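Local coordinates for 1-deoxy-D-xylulose 5-phosphate reductoisomerase (PDB 1R0K), which catalyses the NADPH-dependent, divalent-metal-requiring rearrangement and reduction of 1-deoxy-D-xylulose 5-phosphate to 2-C-methyl-D-erythritol 4-phosphate, a step of isoprenoid biosynthesis, at residues Gly318-Ala323 and Tyr357-Pro362; Ala323-Ala328 and Lys352-Tyr357; Gln243-Ser248 and Thr290-Met295; Met266-Gly271 and Met280-Glu285; Val58-Ser63 and Asp84-Ala89. All blocks are in the same frame, centred on the assembly; numbering follows the deposited sequence.

Interaction 1. Residues Gly318-Ala323 and Tyr357-Pro362; sequences GGARPA and YTPATP
Ala320 and Pro359 form the tight part of this contact: the methyl CB of Ala320 sits 3.6 Å from Pro359 CG and 4.0 Å from Pro362 CD, held between two proline rings. Beside it the CA atoms of Gly319 and Thr361 are 4.2 Å apart. The side chain of Thr361 also meets this backbone, with OG1 3.3 Å from Gly319 CA. A beta carbon on Gly319 would stand about as near to that oxygen, and the positive phi of Gly319 suits the second place of the type II' turn Gly318-Arg321. Thr361 OG1 reaches this place because chi1 of -58° sets it opposite its own carbonyl carbon.

The solvent side is looser. Arg321 lays one face of its guanidinium over the methyl of Thr358, with NH2 3.3 Å from Thr358 CG2, and no direct hydrogen bond crosses between the segments. A water instead accepts from Ala320 N at 2.9 Å and donates to Pro359 O at 2.9 Å, while its link to Arg321 NH1, in the guanidinium plane, is weak. The turn leads into helix 321-337; the loop after helix 345-356 crosses that start, and Ala320 and Pro362 both rest against Ile371 of helix 365-385.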
# COMPACT_ATOMS: atom_id res chain seq x y z
N GLY B 318 26.80 5.04 -13.79
CA GLY B 318 27.23 5.13 -12.41
C GLY B 318 28.40 6.07 -12.23
O GLY B 318 28.53 7.06 -12.96
N GLY B 319 29.25 5.77 -11.26
CA GLY B 319 30.40 6.62 -11.01
C GLY B 319 30.02 8.04 -10.66
O GLY B 319 29.11 8.28 -9.86
N ALA B 320 30.71 9.00 -11.26
CA ALA B 320 30.45 10.41 -11.00
C ALA B 320 29.38 11.03 -11.89
O ALA B 320 29.07 12.22 -11.75
CB ALA B 320 31.75 11.19 -11.13
N ARG B 321 28.82 10.25 -12.81
CA ARG B 321 27.81 10.77 -13.72
C ARG B 321 26.65 11.51 -13.05
O ARG B 321 26.33 12.64 -13.43
CB ARG B 321 27.26 9.64 -14.61
CG ARG B 321 27.91 9.55 -15.99
CD ARG B 321 29.39 9.20 -15.91
NE ARG B 321 29.94 8.89 -17.23
CZ ARG B 321 31.17 8.43 -17.44
NH1 ARG B 321 31.99 8.22 -16.42
NH2 ARG B 321 31.58 8.16 -18.68
N PRO B 322 25.99 10.89 -12.07
CA PRO B 322 24.88 11.58 -11.40
C PRO B 322 25.29 12.93 -10.81
O PRO B 322 24.56 13.91 -10.93
CB PRO B 322 24.45 10.57 -10.34
CG PRO B 322 24.72 9.25 -11.02
CD PRO B 322 26.10 9.49 -11.61
N ALA B 323 26.46 12.98 -10.17
CA ALA B 323 26.92 14.23 -9.59
C ALA B 323 27.16 15.26 -10.69
O ALA B 323 26.82 16.44 -10.54
CB ALA B 323 28.22 14.00 -8.80
N TYR B 357 32.78 15.86 -19.61
CA TYR B 357 33.46 15.71 -18.33
C TYR B 357 33.09 14.39 -17.67
O TYR B 357 31.98 14.21 -17.18
CB TYR B 357 33.10 16.88 -17.41
CG TYR B 357 33.75 16.82 -16.05
CD1 TYR B 357 35.13 16.71 -15.91
CD2 TYR B 357 32.97 16.86 -14.89
CE1 TYR B 357 35.73 16.64 -14.65
CE2 TYR B 357 33.56 16.80 -13.63
CZ TYR B 357 34.94 16.69 -13.51
OH TYR B 357 35.51 16.65 -12.27
N THR B 358 34.05 13.47 -17.63
CA THR B 358 33.83 12.15 -17.06
C THR B 358 34.90 11.77 -16.04
O THR B 358 35.74 10.91 -16.30
CB THR B 358 33.80 11.11 -18.17
OG1 THR B 358 34.99 11.23 -18.96
CG2 THR B 358 32.58 11.31 -19.07
N PRO B 359 34.86 12.39 -14.85
CA PRO B 359 35.84 12.11 -13.79
C PRO B 359 35.67 10.72 -13.18
O PRO B 359 34.71 10.00 -13.47
CB PRO B 359 35.56 13.22 -12.78
CG PRO B 359 34.07 13.37 -12.89
CD PRO B 359 33.85 13.35 -14.38
N ALA B 360 36.62 10.33 -12.32
CA ALA B 360 36.58 9.03 -11.68
C ALA B 360 35.51 9.00 -10.59
O ALA B 360 35.07 10.04 -10.11
CB ALA B 360 37.95 8.70 -11.08
N THR B 361 35.10 7.79 -10.20
CA THR B 361 34.09 7.62 -9.16
C THR B 361 34.59 8.28 -7.87
O THR B 361 35.74 8.10 -7.49
CB THR B 361 33.83 6.14 -8.88
OG1 THR B 361 33.40 5.49 -10.08
CG2 THR B 361 32.74 5.98 -7.82
N PRO B 362 33.72 9.03 -7.19
CA PRO B 362 34.11 9.70 -5.94
C PRO B 362 34.44 8.66 -4.86
O PRO B 362 33.77 7.64 -4.77
CB PRO B 362 32.86 10.50 -5.57
CG PRO B 362 32.18 10.71 -6.87
CD PRO B 362 32.34 9.39 -7.56
O HOH W 1 32.67 8.01 -13.15

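Interaction 2. Residues Ala323-Ala328 and Lys352-Tyr357; sequences AVMNAA and KTLDHY
Two helices of the C-terminal helical bundle meet here through Val324, Met325 and Ala328 on one and Thr353 and Leu354 on the last turn of the other, with Tyr357 just past its end. The axes of segments 323-328 and 352-356 pass 9.2 Å apart at 140°, so they run roughly antiparallel. Leu354 sends CD2 in between Val324 and Met325, 3.9 Å from Val324 CG1 and 3.7 Å from Met325 N. Val324 spreads its two methyls: with CG1 trans to the backbone N (chi1 173°) that branch meets Leu354 and Thr353, while CG2 lies 3.8 Å from Tyr357 CD2. A glycine in place of Val324 would probably open a gap that leaves both Leu354 CD2 and the Tyr357 ring without their methyl partners. One helical turn further on, Ala328 CB packs 3.7 Å from Thr353 CB; the hydroxyl of Thr353 is meanwhile taken up by Ile349 O of its own helix. No hydrogen bond joins the segments. Helix 365-385 touches Ala327, Thr353 and Tyr357, and helix 307-317 touches Met325 and Leu354, an apolar packing typical of the four-helix bundle that closes the chain in this reductoisomerase family.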
# COMPACT_ATOMS: atom_id res chain seq x y z
N ALA B 323 26.46 12.98 -10.17
CA ALA B 323 26.92 14.23 -9.59
C ALA B 323 27.16 15.26 -10.69
O ALA B 323 26.82 16.44 -10.54
CB ALA B 323 28.22 14.00 -8.80
N VAL B 324 27.74 14.82 -11.80
CA VAL B 324 28.01 15.71 -12.92
C VAL B 324 26.70 16.23 -13.50
O VAL B 324 26.57 17.42 -13.78
CB VAL B 324 28.80 14.99 -14.04
CG1 VAL B 324 28.93 15.89 -15.26
CG2 VAL B 324 30.18 14.60 -13.52
N MET B 325 25.73 15.34 -13.65
CA MET B 325 24.43 15.73 -14.19
C MET B 325 23.77 16.78 -13.30
O MET B 325 23.25 17.78 -13.80
CB MET B 325 23.51 14.52 -14.30
CG MET B 325 22.15 14.83 -14.89
SD MET B 325 21.05 13.42 -14.81
CE MET B 325 20.43 13.58 -13.15
N ASN B 326 23.80 16.54 -11.99
CA ASN B 326 23.19 17.47 -11.04
C ASN B 326 23.84 18.84 -11.09
O ASN B 326 23.16 19.86 -11.16
CB ASN B 326 23.28 16.92 -9.62
CG ASN B 326 22.66 17.86 -8.61
OD1 ASN B 326 21.45 18.07 -8.60
ND2 ASN B 326 23.50 18.44 -7.75
N ALA B 327 25.17 18.87 -11.05
CA ALA B 327 25.90 20.14 -11.09
C ALA B 327 25.63 20.89 -12.39
O ALA B 327 25.39 22.09 -12.38
CB ALA B 327 27.39 19.90 -10.92
N ALA B 328 25.69 20.18 -13.51
CA ALA B 328 25.44 20.83 -14.80
C ALA B 328 24.04 21.42 -14.85
O ALA B 328 23.82 22.49 -15.41
CB ALA B 328 25.65 19.85 -15.94
N LYS B 352 25.57 17.62 -22.90
CA LYS B 352 26.91 17.95 -23.39
C LYS B 352 27.95 17.82 -22.29
O LYS B 352 29.03 17.27 -22.50
CB LYS B 352 26.94 19.37 -23.96
CG LYS B 352 26.25 19.52 -25.30
CD LYS B 352 26.32 20.95 -25.80
CE LYS B 352 25.65 21.12 -27.16
NZ LYS B 352 26.31 20.30 -28.22
N THR B 353 27.63 18.34 -21.11
CA THR B 353 28.55 18.27 -19.98
C THR B 353 28.82 16.81 -19.61
O THR B 353 29.96 16.42 -19.37
CB THR B 353 27.98 19.02 -18.75
OG1 THR B 353 27.63 20.35 -19.14
CG2 THR B 353 29.02 19.09 -17.64
N LEU B 354 27.77 15.99 -19.57
CA LEU B 354 27.92 14.58 -19.24
C LEU B 354 28.83 13.85 -20.21
O LEU B 354 29.50 12.88 -19.83
CB LEU B 354 26.56 13.89 -19.21
CG LEU B 354 25.68 14.12 -17.98
CD1 LEU B 354 24.29 13.55 -18.23
CD2 LEU B 354 26.32 13.46 -16.76
N ASP B 355 28.87 14.30 -21.46
CA ASP B 355 29.72 13.67 -22.45
C ASP B 355 31.16 14.17 -22.38
O ASP B 355 32.10 13.40 -22.56
CB ASP B 355 29.20 13.91 -23.87
CG ASP B 355 27.89 13.19 -24.14
OD1 ASP B 355 27.72 12.06 -23.66
OD2 ASP B 355 27.05 13.76 -24.86
N HIS B 356 31.33 15.45 -22.09
CA HIS B 356 32.65 16.07 -22.04
C HIS B 356 33.46 15.87 -20.75
O HIS B 356 34.68 15.73 -20.80
CB HIS B 356 32.51 17.57 -22.34
CG HIS B 356 33.81 18.29 -22.48
ND1 HIS B 356 34.65 18.54 -21.42
CD2 HIS B 356 34.41 18.84 -23.57
CE1 HIS B 356 35.71 19.20 -21.84
NE2 HIS B 356 35.59 19.40 -23.14
N TYR B 357 32.78 15.86 -19.61
CA TYR B 357 33.46 15.71 -18.33
C TYR B 357 33.09 14.39 -17.67
O TYR B 357 31.98 14.21 -17.18
CB TYR B 357 33.10 16.88 -17.41
CG TYR B 357 33.75 16.82 -16.05
CD1 TYR B 357 35.13 16.71 -15.91
CD2 TYR B 357 32.97 16.86 -14.89
CE1 TYR B 357 35.73 16.64 -14.65
CE2 TYR B 357 33.56 16.80 -13.63
CZ TYR B 357 34.94 16.69 -13.51
OH TYR B 357 35.51 16.65 -12.27

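Interaction 3. Residues Gln243-Ser248 and Thr290-Met295; sequences QSVIHS and TKLRQM
The carboxamide of Gln243 is the flat group that reaches across to Gln294 and Met295, and its two ends are used differently. OE1 lies 3.6 Å from Met295 CA and takes its hydrogen bond from Asp296 N; NE2 gives one to a water at 3.2 Å, and that water donates to Gln294 O. Other flat groups stay within their own segments: Val245 O sits 3.4 Å above the centre of one face of the His247 ring, and Gln294 OE1 lies in plane at an edge of the Arg293 guanidinium.

The apolar half centres on Met295, extended beyond CG (chi2 178°). Val245 CG2 meets its methyl CE at 3.6 Å, and Ile246 CD1 comes within 3.8 Å of the sulfur, crossing the thioether chain at about a right angle. Leu292 CD2 sits beside the methionine methyl, 4.0 Å from the same Val245 CG2. Gln294 NE2 is hydrogen-bonded to Asp296 OD1 of the second subunit. The contact packs the start of strand 246-252 against strand 294-296, whose Gln294 and Met295 pair antiparallel with a strand of the second subunit, an intersubunit beta ladder of the homodimer.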
# COMPACT_ATOMS: atom_id res chain seq x y z
N GLN B 243 -2.89 14.05 -10.74
CA GLN B 243 -3.38 14.35 -9.39
C GLN B 243 -2.33 14.21 -8.29
O GLN B 243 -2.44 14.84 -7.24
CB GLN B 243 -4.58 13.46 -9.05
CG GLN B 243 -5.83 13.69 -9.90
CD GLN B 243 -5.69 13.18 -11.32
OE1 GLN B 243 -4.92 12.26 -11.59
NE2 GLN B 243 -6.47 13.75 -12.23
N SER B 244 -1.32 13.37 -8.52
CA SER B 244 -0.27 13.15 -7.53
C SER B 244 -0.82 12.74 -6.16
O SER B 244 -0.28 13.16 -5.13
CB SER B 244 0.58 14.42 -7.37
OG SER B 244 1.27 14.73 -8.57
N VAL B 245 -1.88 11.94 -6.15
CA VAL B 245 -2.44 11.48 -4.88
C VAL B 245 -1.81 10.14 -4.55
O VAL B 245 -1.57 9.82 -3.38
CB VAL B 245 -3.98 11.37 -4.92
CG1 VAL B 245 -4.59 12.75 -4.77
CG2 VAL B 245 -4.44 10.74 -6.23
N ILE B 246 -1.54 9.34 -5.58
CA ILE B 246 -0.84 8.08 -5.36
C ILE B 246 0.60 8.58 -5.43
O ILE B 246 1.05 9.09 -6.47
CB ILE B 246 -1.09 7.04 -6.48
CG1 ILE B 246 -2.54 6.56 -6.40
CG2 ILE B 246 -0.12 5.88 -6.34
CD1 ILE B 246 -2.90 5.47 -7.39
N HIS B 247 1.30 8.48 -4.31
CA HIS B 247 2.66 8.99 -4.20
C HIS B 247 3.78 8.11 -4.74
O HIS B 247 4.91 8.57 -4.88
CB HIS B 247 2.90 9.40 -2.74
CG HIS B 247 1.95 10.46 -2.27
ND1 HIS B 247 1.38 10.45 -1.01
CD2 HIS B 247 1.45 11.55 -2.90
CE1 HIS B 247 0.57 11.49 -0.89
NE2 HIS B 247 0.59 12.17 -2.02
N SER B 248 3.45 6.85 -5.04
CA SER B 248 4.34 5.84 -5.63
C SER B 248 3.90 4.43 -5.27
O SER B 248 3.09 4.24 -4.37
CB SER B 248 5.81 6.06 -5.25
OG SER B 248 6.39 7.02 -6.12
N THR B 290 -14.07 10.81 -2.60
CA THR B 290 -15.34 11.20 -3.22
C THR B 290 -15.20 12.59 -3.85
O THR B 290 -15.74 12.85 -4.93
CB THR B 290 -16.48 11.23 -2.16
OG1 THR B 290 -16.57 9.95 -1.52
CG2 THR B 290 -17.81 11.53 -2.83
N LYS B 291 -14.47 13.46 -3.17
CA LYS B 291 -14.24 14.82 -3.66
C LYS B 291 -13.27 14.74 -4.84
O LYS B 291 -13.45 15.41 -5.85
CB LYS B 291 -13.65 15.68 -2.55
CG LYS B 291 -13.52 17.15 -2.90
CD LYS B 291 -12.95 17.93 -1.72
CE LYS B 291 -12.76 19.39 -2.05
NZ LYS B 291 -12.16 20.13 -0.90
N LEU B 292 -12.25 13.90 -4.68
CA LEU B 292 -11.25 13.70 -5.72
C LEU B 292 -11.95 13.25 -7.00
O LEU B 292 -11.71 13.79 -8.08
CB LEU B 292 -10.27 12.62 -5.27
CG LEU B 292 -9.32 12.04 -6.32
CD1 LEU B 292 -8.48 13.16 -6.93
CD2 LEU B 292 -8.44 10.99 -5.67
N ARG B 293 -12.80 12.23 -6.85
CA ARG B 293 -13.58 11.67 -7.94
C ARG B 293 -12.84 10.90 -9.02
O ARG B 293 -13.27 9.82 -9.43
CB ARG B 293 -14.41 12.78 -8.59
CG ARG B 293 -15.10 12.37 -9.88
CD ARG B 293 -15.84 13.55 -10.50
NE ARG B 293 -16.36 13.23 -11.83
CZ ARG B 293 -15.60 12.92 -12.88
NH1 ARG B 293 -14.28 12.88 -12.76
NH2 ARG B 293 -16.15 12.65 -14.05
N GLN B 294 -11.71 11.43 -9.49
CA GLN B 294 -11.00 10.76 -10.57
C GLN B 294 -9.47 10.86 -10.52
O GLN B 294 -8.92 11.89 -10.15
CB GLN B 294 -11.53 11.34 -11.89
CG GLN B 294 -11.20 10.56 -13.14
CD GLN B 294 -11.98 11.07 -14.35
OE1 GLN B 294 -11.74 12.18 -14.83
NE2 GLN B 294 -12.93 10.27 -14.82
N MET B 295 -8.82 9.77 -10.90
CA MET B 295 -7.36 9.69 -10.96
C MET B 295 -6.98 9.37 -12.41
O MET B 295 -7.60 8.52 -13.03
CB MET B 295 -6.82 8.57 -10.05
CG MET B 295 -6.69 8.94 -8.58
SD MET B 295 -6.11 7.53 -7.63
CE MET B 295 -6.72 7.93 -5.98
O HOH W 2 -9.23 14.74 -10.92

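Interaction 4. Residues Met266-Gly271 and Met280-Glu285; sequences MRTPIG and METPAE
Thr282 OG1 is gripped twice: it accepts from Ala284 N at 3.2 Å, with an N-H...O angle of 158°, and is hydrogen-bonded to Asp254 O of the second subunit. The first bond closes an ST turn in the loop that follows helix 267-275, and the loop folds back along that helix. Thr268 OG1 is also bonded to Asp254 O of the second subunit, so one carbonyl from the partner chain ties helix and loop together where no hydrogen bond joins them directly. Beside it Thr268 OG1 comes within 3.1 Å of Ala284 CB, a close polar-to-methyl approach.

The methyl of Thr282 faces the helix backbone. Its OG1 stands between the backbone N and the carbonyl carbon (chi1 77°), which leaves CG2 to lie 3.5 Å from Arg267 O and 4.2 Å from Gly271 CA. A beta carbon on Gly271 would run into this methyl, so the bare glycine makes room for it.

At the outer end the Pro283 ring lies over one face of the Arg267 guanidinium, with CD offset toward the rim; the very short approach of its CG is doubtful. The arginine's charge is met by Asp265 and by Asp22 of helix 15-25, two salt bridges that probably fix how the guanidinium is turned. Across the subunit boundary, Glu281 pairs with Arg169 of the second subunit. At the opposite end of the contact a water accepts from Met280 N at 2.8 Å and donates only weakly to Gly271 O, while Met280 SD lies 3.7 Å from Gly271 O.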
# COMPACT_ATOMS: atom_id res chain seq x y z
N MET B 266 3.25 17.29 4.09
CA MET B 266 4.53 16.64 4.32
C MET B 266 4.67 16.07 5.73
O MET B 266 5.62 15.35 6.02
CB MET B 266 5.68 17.60 4.03
CG MET B 266 5.93 17.83 2.54
SD MET B 266 6.29 16.28 1.66
CE MET B 266 7.90 15.82 2.38
N ARG B 267 3.73 16.39 6.62
CA ARG B 267 3.80 15.85 7.97
C ARG B 267 3.50 14.35 7.95
O ARG B 267 3.82 13.63 8.89
CB ARG B 267 2.83 16.57 8.92
CG ARG B 267 3.36 17.94 9.36
CD ARG B 267 2.36 18.70 10.21
NE ARG B 267 1.16 19.03 9.45
CZ ARG B 267 0.18 19.82 9.89
NH1 ARG B 267 0.27 20.36 11.11
NH2 ARG B 267 -0.89 20.05 9.14
N THR B 268 2.88 13.87 6.87
CA THR B 268 2.58 12.45 6.79
C THR B 268 3.88 11.67 6.60
O THR B 268 4.19 10.79 7.39
CB THR B 268 1.58 12.13 5.66
OG1 THR B 268 0.29 12.67 6.01
CG2 THR B 268 1.45 10.62 5.45
N PRO B 269 4.66 11.98 5.55
CA PRO B 269 5.92 11.24 5.40
C PRO B 269 6.90 11.54 6.54
O PRO B 269 7.61 10.66 7.01
CB PRO B 269 6.43 11.69 4.03
CG PRO B 269 5.81 13.07 3.86
CD PRO B 269 4.41 12.83 4.37
N ILE B 270 6.94 12.79 7.00
CA ILE B 270 7.84 13.14 8.10
C ILE B 270 7.40 12.36 9.33
O ILE B 270 8.22 11.74 10.01
CB ILE B 270 7.83 14.67 8.41
CG1 ILE B 270 8.45 15.45 7.25
CG2 ILE B 270 8.61 14.96 9.69
CD1 ILE B 270 8.34 16.95 7.39
N GLY B 271 6.10 12.40 9.62
CA GLY B 271 5.58 11.68 10.77
C GLY B 271 5.96 10.21 10.71
O GLY B 271 6.20 9.57 11.73
N MET B 280 2.61 7.56 14.40
CA MET B 280 2.15 8.63 15.27
C MET B 280 1.06 9.41 14.55
O MET B 280 1.00 9.42 13.32
CB MET B 280 3.29 9.59 15.61
CG MET B 280 3.76 10.42 14.43
SD MET B 280 5.24 11.39 14.79
CE MET B 280 4.55 12.72 15.81
N GLU B 281 0.21 10.06 15.31
CA GLU B 281 -0.84 10.85 14.69
C GLU B 281 -0.24 12.18 14.22
O GLU B 281 0.73 12.67 14.80
CB GLU B 281 -1.96 11.10 15.69
CG GLU B 281 -3.11 11.90 15.11
CD GLU B 281 -4.37 11.79 15.93
OE1 GLU B 281 -4.31 12.10 17.14
OE2 GLU B 281 -5.42 11.40 15.37
N THR B 282 -0.78 12.72 13.14
CA THR B 282 -0.35 14.02 12.64
C THR B 282 -1.65 14.70 12.23
O THR B 282 -2.67 14.04 12.09
CB THR B 282 0.58 13.95 11.39
OG1 THR B 282 -0.20 13.66 10.23
CG2 THR B 282 1.65 12.87 11.57
N PRO B 283 -1.63 16.02 12.05
CA PRO B 283 -2.89 16.67 11.65
C PRO B 283 -3.12 16.65 10.14
O PRO B 283 -4.01 17.32 9.63
CB PRO B 283 -2.76 18.07 12.22
CG PRO B 283 -1.30 18.32 12.19
CD PRO B 283 -0.68 17.00 12.59
N ALA B 284 -2.31 15.88 9.41
CA ALA B 284 -2.47 15.79 7.96
C ALA B 284 -3.91 15.44 7.61
O ALA B 284 -4.54 14.61 8.27
CB ALA B 284 -1.51 14.75 7.39
N GLU B 285 -4.43 16.07 6.56
CA GLU B 285 -5.80 15.82 6.13
C GLU B 285 -5.97 14.44 5.50
O GLU B 285 -5.10 13.95 4.77
CB GLU B 285 -6.21 16.91 5.13
CG GLU B 285 -7.60 16.71 4.53
CD GLU B 285 -8.03 17.89 3.67
OE1 GLU B 285 -7.28 18.27 2.75
OE2 GLU B 285 -9.13 18.43 3.92
O HOH W 3 3.71 7.69 11.80

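Interaction 5. Residues Val58-Ser63 and Asp84-Ala89; sequences VIADPS and DALVEA
Val58 meets Ala85, Leu86 and Ala89 by apolar packing alone. Its branches divide the helix between them: CG1, trans to the backbone N with chi1 -173°, is 3.5 Å from Ala85 CB, tighter than usual for two carbons, and 3.8 Å from Leu86 CD2; CG2 lies 3.9 Å from Ala89 CB. Ala85 and Ala89 stand one helical turn apart, and their small methyls let the valine sit close to the helix surface. Leu86 reaches past it by its other branch, with CD1 4.0 Å from Ala60 CB just beyond the strand end. An alanine at Val58 would remove both branches and is likely to leave a gap facing Ala85 and Ala89, with Leu86 CD2 less firmly held.

This is the layered packing of the Rossmann-type NADPH-binding domain. Strand 56-59 lies between strands 31-38 and 78-81 of a parallel sheet, and helix 83-90 is in the crossover from strand 78-81 to strand 96-99, running over the sheet. Ala85 also touches Ala80, Leu86 touches Thr37, and Ala89 touches Ala35, so the helix spans three strands.

Backbone hydrogen bonds belong to the sheet and the helix separately: Val58 is bonded to Leu36 and Ala38, Ile59 to Ala80 and Gly82, while Ala89 N bonds Ala85 O at 2.9 Å. A charged pair appears past the strand end, where Asp61 OD2 forms a salt bridge with Arg40, a residue predicted to bind NADPH. The other carboxylate oxygen, OD1, accepts from Ser63 N in an Asx turn, although its modelled position is less certain.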
# COMPACT_ATOMS: atom_id res chain seq x y z
N VAL B 58 22.48 26.37 15.72
CA VAL B 58 23.58 26.74 14.84
C VAL B 58 23.10 27.48 13.61
O VAL B 58 22.21 27.02 12.90
CB VAL B 58 24.37 25.50 14.39
CG1 VAL B 58 25.61 25.92 13.61
CG2 VAL B 58 24.75 24.65 15.59
N ILE B 59 23.70 28.64 13.36
CA ILE B 59 23.36 29.41 12.18
C ILE B 59 24.53 29.16 11.22
O ILE B 59 25.69 29.39 11.56
CB ILE B 59 23.21 30.92 12.52
CG1 ILE B 59 22.61 31.66 11.32
CG2 ILE B 59 24.55 31.52 12.94
CD1 ILE B 59 21.20 31.23 10.99
N ALA B 60 24.22 28.65 10.03
CA ALA B 60 25.23 28.33 9.04
C ALA B 60 26.14 29.49 8.65
O ALA B 60 27.35 29.34 8.55
CB ALA B 60 24.56 27.76 7.79
N ASP B 61 25.53 30.66 8.44
CA ASP B 61 26.27 31.84 8.05
C ASP B 61 27.08 32.42 9.22
O ASP B 61 26.50 32.94 10.18
CB ASP B 61 25.29 32.89 7.52
CG ASP B 61 25.97 33.95 6.69
OD1 ASP B 61 26.89 34.60 7.22
OD2 ASP B 61 25.58 34.13 5.52
N PRO B 62 28.42 32.34 9.15
CA PRO B 62 29.25 32.87 10.23
C PRO B 62 28.98 34.34 10.50
O PRO B 62 29.11 34.82 11.63
CB PRO B 62 30.67 32.64 9.72
CG PRO B 62 30.53 31.44 8.84
CD PRO B 62 29.25 31.75 8.09
N SER B 63 28.59 35.06 9.45
CA SER B 63 28.31 36.49 9.54
C SER B 63 27.15 36.80 10.48
O SER B 63 27.00 37.92 10.95
CB SER B 63 27.98 37.05 8.15
OG SER B 63 28.92 36.60 7.18
N ASP B 84 31.61 24.19 10.07
CA ASP B 84 32.07 23.16 11.00
C ASP B 84 31.07 22.94 12.13
O ASP B 84 30.85 21.81 12.57
CB ASP B 84 33.44 23.52 11.59
CG ASP B 84 34.52 23.64 10.54
OD1 ASP B 84 34.49 22.87 9.55
OD2 ASP B 84 35.43 24.49 10.70
N ALA B 85 30.47 24.03 12.60
CA ALA B 85 29.50 23.96 13.69
C ALA B 85 28.33 23.06 13.32
O ALA B 85 27.77 22.37 14.18
CB ALA B 85 29.01 25.36 14.04
N LEU B 86 27.95 23.08 12.05
CA LEU B 86 26.85 22.25 11.57
C LEU B 86 27.22 20.79 11.72
O LEU B 86 26.41 19.97 12.18
CB LEU B 86 26.56 22.54 10.09
CG LEU B 86 25.99 23.91 9.71
CD1 LEU B 86 25.85 23.99 8.19
CD2 LEU B 86 24.63 24.13 10.39
N VAL B 87 28.44 20.45 11.34
CA VAL B 87 28.89 19.07 11.46
C VAL B 87 28.92 18.66 12.92
O VAL B 87 28.47 17.57 13.28
CB VAL B 87 30.30 18.89 10.84
CG1 VAL B 87 30.82 17.49 11.12
CG2 VAL B 87 30.23 19.15 9.34
N GLU B 88 29.43 19.54 13.78
CA GLU B 88 29.49 19.23 15.20
C GLU B 88 28.09 19.01 15.77
O GLU B 88 27.88 18.09 16.55
CB GLU B 88 30.21 20.35 15.96
CG GLU B 88 31.69 20.45 15.61
CD GLU B 88 32.36 21.64 16.27
OE1 GLU B 88 32.29 21.76 17.51
OE2 GLU B 88 32.97 22.46 15.54
N ALA B 89 27.15 19.86 15.38
CA ALA B 89 25.78 19.71 15.86
C ALA B 89 25.25 18.33 15.47
O ALA B 89 24.59 17.65 16.26
CB ALA B 89 24.89 20.79 15.27

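Overall arrangement
Interactions 1 and 2 share Ala323 and Tyr357 and both use helix 321-337; they touch, Arg321 O lying 3.4 Å from Leu354 CD2, yet interaction 1 is a surface contact bridged by water and interaction 2 a buried apolar helix pair. Interaction 3 is partly buried and interaction 4 mostly buried; with nearest atoms about 6 Å apart, both reach the second subunit, interaction 3 through a beta ladder and a glutamine-aspartate hydrogen bond, interaction 4 through threonine hydroxyls bonded to a partner-chain carbonyl. Interaction 5 is buried, in the Rossmann-type domain about 30 Å between centres from interaction 2. Interactions 2 and 5 are wholly apolar across their segments, whereas 1 and 3 combine apolar packing with water bridges.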